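Local coordinates for phosphoribosylformylglycinamidine synthase 2 (Thermus thermophilus, PDB 3VIU), which is a PurM-like (AIR synthase-related) protein built from two repeated pairs of N- and C-terminal domains, binding adenosine-5'-diphosphate and magnesium at separate sites, at residues L107-S112 against V257-A262. Residues are numbered along the deposited sequence; the frame is centred on the assembly and turned at random.
Sequences LRDIMS and VQDMGA. With ADP (adenosine-5'-diphosphate), chain B.
The part of the ADP pocket where Asp109 meets Asp259 illustrates how an acidic site can be assembled where two domains meet. Asp109 belongs to helix 95-112 of the N-terminal AIR synthase-related domain, and Asp259 to strand 254-259, an outermost strand of the C-terminal domain's sheet. The short segments run almost antiparallel (177°), their axes 7.6 Å apart. Asp259 sets its carboxylate between its own backbone N and carbonyl carbon (chi1 53°), which lifts the group toward the helix. The carboxylate planes of Asp259 and Asp109 stand 82° apart, and Asp109 OD1 comes 2.8 Å from Asp259 OD2. The same Asp109 OD1 lies 3.0 Å from the ADP oxygen O3B, whereas Asp259 OD2 remains farther from the phosphate. Glu85 and, through a long, weak ion pair, Lys83 lie at Asp109 OD2; both line the pocket, and Lys83 also hydrogen-bonds ADP.

Next to the acid pair, Arg108 CB rests against Asp259 CB at 3.7 Å. The arginine chain bends at chi3 and donates from NE to a water 3.0 Å away, which in turn donates weakly to Met260 O, while NH1 is held by Gln305. Toward the C-terminal end of helix 95-112, Ser112 CB packs 4.1 Å from Val257 CG1 of the strand, and a second water donates to Val257 O at 2.8 Å and weakly to Ser112 O. Helix and strand are thus joined by side-chain packing, waters and the close approach of two carboxylates, an arrangement that brings acids from both domains to the nucleotide's terminal phosphate in this PurM-like interdomain site.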
# COMPACT_ATOMS: atom_id res chain seq x y z
N LEU A 107 3.09 6.90 9.00
CA LEU A 107 3.87 6.52 10.17
C LEU A 107 3.09 6.78 11.46
O LEU A 107 3.13 5.97 12.39
CB LEU A 107 5.17 7.32 10.21
CG LEU A 107 6.52 6.64 9.92
CD1 LEU A 107 6.35 5.45 9.01
CD2 LEU A 107 7.46 7.69 9.32
N ARG A 108 2.39 7.91 11.50
CA ARG A 108 1.61 8.27 12.68
C ARG A 108 0.41 7.35 12.87
O ARG A 108 0.06 7.03 14.01
CB ARG A 108 1.17 9.73 12.59
CG ARG A 108 2.33 10.72 12.78
CD ARG A 108 1.82 12.13 13.01
NE ARG A 108 1.30 12.74 11.79
CZ ARG A 108 2.06 13.21 10.80
NH1 ARG A 108 1.50 13.75 9.73
NH2 ARG A 108 3.39 13.16 10.90
N ASP A 109 -0.21 6.91 11.78
CA ASP A 109 -1.35 6.00 11.88
C ASP A 109 -0.92 4.69 12.51
O ASP A 109 -1.65 4.11 13.31
CB ASP A 109 -1.94 5.69 10.50
CG ASP A 109 -2.72 6.85 9.92
OD1 ASP A 109 -3.45 7.52 10.68
OD2 ASP A 109 -2.62 7.08 8.70
N ILE A 110 0.26 4.22 12.14
CA ILE A 110 0.79 2.97 12.67
C ILE A 110 1.20 3.14 14.13
O ILE A 110 0.98 2.25 14.95
CB ILE A 110 2.00 2.51 11.84
CG1 ILE A 110 1.57 2.31 10.38
CG2 ILE A 110 2.62 1.27 12.45
CD1 ILE A 110 0.32 1.49 10.20
N MSE A 111 1.78 4.29 14.45
CA MSE A 111 2.20 4.58 15.82
C MSE A 111 1.02 4.65 16.77
O MSE A 111 1.11 4.21 17.91
CB MSE A 111 2.88 5.95 15.92
CG MSE A 111 4.22 6.12 15.28
SE MSE A 111 4.67 8.00 15.52
CE MSE A 111 4.81 8.53 13.66
N SER A 112 -0.08 5.23 16.30
CA SER A 112 -1.25 5.38 17.15
C SER A 112 -1.78 4.05 17.65
O SER A 112 -2.45 4.00 18.67
CB SER A 112 -2.34 6.19 16.44
OG SER A 112 -2.96 5.45 15.41
N VAL A 257 -5.30 6.97 21.53
CA VAL A 257 -4.31 7.79 20.86
C VAL A 257 -4.80 8.07 19.45
O VAL A 257 -5.23 7.16 18.74
CB VAL A 257 -2.95 7.08 20.77
CG1 VAL A 257 -1.94 8.02 20.14
CG2 VAL A 257 -2.50 6.63 22.14
N GLN A 258 -4.72 9.33 19.04
CA GLN A 258 -5.15 9.74 17.72
C GLN A 258 -4.12 10.63 17.07
O GLN A 258 -3.55 11.52 17.71
CB GLN A 258 -6.47 10.51 17.80
CG GLN A 258 -7.68 9.70 17.43
CD GLN A 258 -7.54 9.07 16.06
OE1 GLN A 258 -7.41 9.77 15.06
NE2 GLN A 258 -7.56 7.75 16.01
N ASP A 259 -3.86 10.39 15.79
CA ASP A 259 -2.92 11.23 15.07
C ASP A 259 -3.76 12.29 14.40
O ASP A 259 -4.96 12.11 14.19
CB ASP A 259 -2.14 10.44 14.02
CG ASP A 259 -3.05 9.67 13.08
OD1 ASP A 259 -3.74 8.74 13.56
OD2 ASP A 259 -3.08 9.99 11.88
N MSE A 260 -3.12 13.40 14.07
CA MSE A 260 -3.83 14.47 13.41
C MSE A 260 -3.37 14.53 11.96
O MSE A 260 -2.18 14.59 11.68
CB MSE A 260 -3.58 15.78 14.14
CG MSE A 260 -4.13 15.74 15.55
SE MSE A 260 -3.99 17.41 16.47
CE MSE A 260 -4.66 18.55 15.08
N GLY A 261 -4.33 14.48 11.05
CA GLY A 261 -4.01 14.53 9.65
C GLY A 261 -4.98 15.46 8.96
O GLY A 261 -5.11 16.62 9.34
N ALA A 262 -5.66 14.94 7.96
CA ALA A 262 -6.63 15.73 7.22
C ALA A 262 -7.70 16.21 8.20
O ALA A 262 -8.25 15.41 8.96
CB ALA A 262 -7.27 14.87 6.13
PB ADP B . -6.59 8.57 8.13
O1B ADP B . -7.26 9.81 7.63
O2B ADP B . -5.39 8.18 7.14
O3B ADP B . -6.00 8.86 9.68
PA ADP B . -8.90 7.51 7.15
O1A ADP B . -10.00 8.28 7.80
O2A ADP B . -8.42 8.29 5.81
O3A ADP B . -7.66 7.32 8.20
O5' ADP B . -9.41 6.02 6.68
C5' ADP B . -10.75 5.79 7.16
C4' ADP B . -10.94 4.38 7.78
O4' ADP B . -11.59 3.47 6.83
C3' ADP B . -9.63 3.68 8.20
O3' ADP B . -9.87 2.86 9.36
C2' ADP B . -9.26 2.86 6.96
O2' ADP B . -8.42 1.75 7.28
C1' ADP B . -10.62 2.45 6.40
N9 ADP B . -10.60 2.35 4.94
C8 ADP B . -10.60 3.39 4.05
N7 ADP B . -10.57 2.94 2.82
C5 ADP B . -10.55 1.60 2.84
C6 ADP B . -10.51 0.58 1.85
N6 ADP B . -10.50 0.91 0.51
N1 ADP B . -10.49 -0.71 2.25
C2 ADP B . -10.50 -1.05 3.54
N3 ADP B . -10.54 -0.13 4.51
C4 ADP B . -10.56 1.19 4.20
O HOH W 1 -1.33 11.48 11.04
O HOH W 2 -5.34 4.65 17.59